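Local atomic coordinates of archaeal flagellar ATP-binding protein FlaH (Methanocaldococcus jannaschii DSM 2661, PDB entry 4WIA), a protein that probably binds and hydrolyses ATP as a P-loop component of the archaellum, the motility filament of archaea. Residues L6-L11 and N54-T59. Sequence-based numbering, arbitrary orientation.
Sequences LARIDL and NRYSVT. With SO4 (sulfate ion), chain J.
The amide of Asn54 and the phenol of Tyr56, two side chains just past the C-terminal end of helix 40-53, illustrate how a helix end can hold the N-terminal segment 6-11 largely through its main-chain atoms. Polar contacts come first. Asn54 ND2 donates to Asp10 O at 3.1 Å, with an N-H...O angle of 159° and the oxygen almost in the amide plane. Because ND2 also bonds Gly50 O, one turn back in the helix, the amide bridges the helix end and the loop at Asp10. A weak bond, 3.4 Å long, runs from Arg8 N to Tyr56 OH. Replacing Asn54 with a leucine would probably leave Asp10 O and Gly50 O without this shared donor and weaken the tie between loop and helix end.

Packing is modest. Ala7 CB lies over one face of the Tyr56 ring, 4.0 Å from CZ, while Asn54 CB rests 3.5 Å from Arg8 O. Tyr56 CG stands anti to its carbonyl carbon (chi1 -56°), which carries the ring toward Ala7 and Arg8.

A Schellman motif, with Arg55 at positive phi as its C-prime residue, ends helix 40-53. Arg55 NH2 bonds O2 of a sulfate, probably from the crystallisation liquor, at 2.6 Å, and Ser12 and Arg13 of a second subunit share that anion.

Chemically, side chains read main-chain atoms here, so the contact probably depends more on the backbone path of residues 6-11 than on most of their side chains, right beside a subunit interface.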
ATOM      1  N   LEU A   6      -3.661  12.004 -10.414  1.00 59.61           N
ATOM      2  CA  LEU A   6      -4.780  11.323  -9.725  1.00 54.62           C
ATOM      3  C   LEU A   6      -4.426  10.875  -8.341  1.00 47.69           C
ATOM      4  O   LEU A   6      -3.520  10.085  -8.152  1.00 49.41           O
ATOM      5  CB  LEU A   6      -5.204  10.078 -10.533  1.00 57.96           C
ATOM      6  CG  LEU A   6      -6.702   9.860 -10.698  1.00 59.00           C
ATOM      7  CD1 LEU A   6      -7.255  11.024 -11.504  1.00 61.35           C
ATOM      8  CD2 LEU A   6      -7.019   8.543 -11.432  1.00 60.49           C
ATOM      9  N   ALA A   7      -5.151  11.348  -7.357  1.00 42.86           N
ATOM     10  CA  ALA A   7      -4.933  10.875  -6.042  1.00 41.86           C
ATOM     11  C   ALA A   7      -5.791   9.624  -5.783  1.00 42.58           C
ATOM     12  O   ALA A   7      -6.981   9.644  -6.022  1.00 42.19           O
ATOM     13  CB  ALA A   7      -5.304  11.947  -5.058  1.00 40.73           C
ATOM     14  N   ARG A   8      -5.160   8.578  -5.271  1.00 43.75           N
ATOM     15  CA  ARG A   8      -5.800   7.285  -5.066  1.00 42.92           C
ATOM     16  C   ARG A   8      -6.455   7.122  -3.728  1.00 41.49           C
ATOM     17  O   ARG A   8      -5.970   7.594  -2.701  1.00 40.42           O
ATOM     18  CB  ARG A   8      -4.788   6.244  -5.304  1.00 47.65           C
ATOM     19  CG  ARG A   8      -4.279   6.329  -6.742  1.00 54.23           C
ATOM     20  CD  ARG A   8      -3.827   4.973  -7.190  1.00 63.67           C
ATOM     21  NE  ARG A   8      -4.862   4.310  -8.005  1.00 70.00           N
ATOM     22  CZ  ARG A   8      -4.882   3.011  -8.270  1.00 76.19           C
ATOM     23  NH1 ARG A   8      -3.946   2.216  -7.747  1.00 78.00           N
ATOM     24  NH2 ARG A   8      -5.867   2.488  -9.011  1.00 74.61           N
ATOM     25  N   ILE A   9      -7.638   6.566  -3.775  1.00 40.23           N
ATOM     26  CA  ILE A   9      -8.441   6.325  -2.618  1.00 40.20           C
ATOM     27  C   ILE A   9      -8.795   4.809  -2.481  1.00 40.77           C
ATOM     28  O   ILE A   9      -9.645   4.450  -1.651  1.00 41.82           O
ATOM     29  CB  ILE A   9      -9.754   7.130  -2.678  1.00 41.19           C
ATOM     30  CG1 ILE A   9     -10.486   6.863  -3.982  1.00 47.83           C
ATOM     31  CG2 ILE A   9      -9.478   8.609  -2.562  1.00 42.46           C
ATOM     32  CD1 ILE A   9     -11.952   6.574  -3.817  1.00 47.64           C
ATOM     33  N   ASP A  10      -8.100   3.966  -3.220  1.00 39.39           N
ATOM     34  CA  ASP A  10      -8.442   2.565  -3.335  1.00 41.07           C
ATOM     35  C   ASP A  10      -8.445   1.795  -2.043  1.00 38.07           C
ATOM     36  O   ASP A  10      -7.499   1.827  -1.326  1.00 38.08           O
ATOM     37  CB  ASP A  10      -7.396   1.871  -4.183  1.00 44.00           C
ATOM     38  CG  ASP A  10      -7.095   2.572  -5.446  1.00 45.79           C
ATOM     39  OD1 ASP A  10      -7.303   3.761  -5.598  1.00 45.36           O
ATOM     40  OD2 ASP A  10      -6.603   1.909  -6.315  1.00 52.04           O
ATOM     41  N   LEU A  11      -9.489   1.020  -1.822  1.00 39.04           N
ATOM     42  CA  LEU A  11      -9.518   0.001  -0.804  1.00 39.57           C
ATOM     43  C   LEU A  11      -9.976  -1.337  -1.342  1.00 41.57           C
ATOM     44  O   LEU A  11     -10.761  -1.420  -2.292  1.00 43.69           O
ATOM     45  CB  LEU A  11     -10.501   0.442   0.286  1.00 39.61           C
ATOM     46  CG  LEU A  11     -10.249   1.770   0.973  1.00 36.56           C
ATOM     47  CD1 LEU A  11     -11.323   2.018   2.001  1.00 38.42           C
ATOM     48  CD2 LEU A  11      -8.913   1.777   1.675  1.00 35.95           C
ATOM     49  N   ASN A  54      -3.386   5.129   1.052  1.00 39.81           N
ATOM     50  CA  ASN A  54      -2.563   5.230  -0.143  1.00 43.93           C
ATOM     51  C   ASN A  54      -1.408   6.237  -0.036  1.00 44.38           C
ATOM     52  O   ASN A  54      -0.890   6.669  -1.040  1.00 41.91           O
ATOM     53  CB  ASN A  54      -3.460   5.516  -1.343  1.00 42.48           C
ATOM     54  CG  ASN A  54      -4.238   4.282  -1.729  1.00 43.42           C
ATOM     55  OD1 ASN A  54      -3.756   3.488  -2.475  1.00 46.77           O
ATOM     56  ND2 ASN A  54      -5.448   4.137  -1.227  1.00 43.53           N
ATOM     57  N   ARG A  55      -1.037   6.580   1.194  1.00 48.13           N
ATOM     58  CA  ARG A  55       0.195   7.341   1.512  1.00 48.12           C
ATOM     59  C   ARG A  55       0.079   8.837   1.222  1.00 45.68           C
ATOM     60  O   ARG A  55       1.083   9.506   1.054  1.00 43.38           O
ATOM     61  CB  ARG A  55       1.425   6.767   0.812  1.00 49.11           C
ATOM     62  CG  ARG A  55       1.619   5.259   0.997  1.00 52.56           C
ATOM     63  CD  ARG A  55       1.860   4.930   2.457  1.00 51.42           C
ATOM     64  NE  ARG A  55       1.839   3.510   2.660  1.00 50.72           N
ATOM     65  CZ  ARG A  55       2.149   2.875   3.793  1.00 52.42           C
ATOM     66  NH1 ARG A  55       2.028   1.558   3.831  1.00 54.83           N
ATOM     67  NH2 ARG A  55       2.630   3.490   4.847  1.00 49.22           N
ATOM     68  N   TYR A  56      -1.149   9.344   1.220  1.00 44.14           N
ATOM     69  CA  TYR A  56      -1.400  10.785   1.303  1.00 41.64           C
ATOM     70  C   TYR A  56      -1.617  11.256   2.779  1.00 42.20           C
ATOM     71  O   TYR A  56      -1.850  10.457   3.672  1.00 41.14           O
ATOM     72  CB  TYR A  56      -2.592  11.173   0.452  1.00 39.61           C
ATOM     73  CG  TYR A  56      -2.449  10.764  -1.001  1.00 42.45           C
ATOM     74  CD1 TYR A  56      -1.799  11.587  -1.901  1.00 45.03           C
ATOM     75  CD2 TYR A  56      -2.937   9.540  -1.461  1.00 42.23           C
ATOM     76  CE1 TYR A  56      -1.641  11.237  -3.219  1.00 46.73           C
ATOM     77  CE2 TYR A  56      -2.786   9.164  -2.779  1.00 43.03           C
ATOM     78  CZ  TYR A  56      -2.142  10.006  -3.649  1.00 46.65           C
ATOM     79  OH  TYR A  56      -2.005   9.708  -4.930  1.00 52.34           O
ATOM     80  N   SER A  57      -1.440  12.555   3.017  1.00 38.80           N
ATOM     81  CA  SER A  57      -1.685  13.124   4.310  1.00 38.08           C
ATOM     82  C   SER A  57      -3.007  13.873   4.247  1.00 37.64           C
ATOM     83  O   SER A  57      -3.381  14.329   3.199  1.00 38.39           O
ATOM     84  CB  SER A  57      -0.575  14.072   4.696  1.00 39.18           C
ATOM     85  OG  SER A  57      -0.369  15.077   3.699  1.00 39.14           O
ATOM     86  N   VAL A  58      -3.722  13.937   5.369  1.00 37.10           N
ATOM     87  CA  VAL A  58      -5.004  14.544   5.417  1.00 36.79           C
ATOM     88  C   VAL A  58      -5.105  15.466   6.643  1.00 39.34           C
ATOM     89  O   VAL A  58      -4.666  15.097   7.733  1.00 38.43           O
ATOM     90  CB  VAL A  58      -6.093  13.463   5.512  1.00 37.79           C
ATOM     91  CG1 VAL A  58      -7.461  14.096   5.651  1.00 39.73           C
ATOM     92  CG2 VAL A  58      -6.078  12.580   4.280  1.00 40.45           C
ATOM     93  N   THR A  59      -5.736  16.620   6.460  1.00 38.20           N
ATOM     94  CA  THR A  59      -6.249  17.401   7.533  1.00 39.38           C
ATOM     95  C   THR A  59      -7.761  17.282   7.551  1.00 39.29           C
ATOM     96  O   THR A  59      -8.423  17.492   6.514  1.00 42.44           O
ATOM     97  CB  THR A  59      -5.910  18.891   7.357  1.00 41.37           C
ATOM     98  OG1 THR A  59      -4.500  19.056   7.481  1.00 41.96           O
ATOM     99  CG2 THR A  59      -6.589  19.771   8.454  1.00 41.84           C
TER
HETATM  100  S   SO4 J 301       2.764   6.267   7.034  1.00 45.14           S
HETATM  101  O1  SO4 J 301       3.837   5.346   7.535  1.00 33.10           O
HETATM  102  O2  SO4 J 301       2.538   6.018   5.566  1.00 47.09           O
HETATM  103  O3  SO4 J 301       1.458   6.259   7.663  1.00 36.72           O
HETATM  104  O4  SO4 J 301       3.376   7.642   7.203  1.00 53.41           O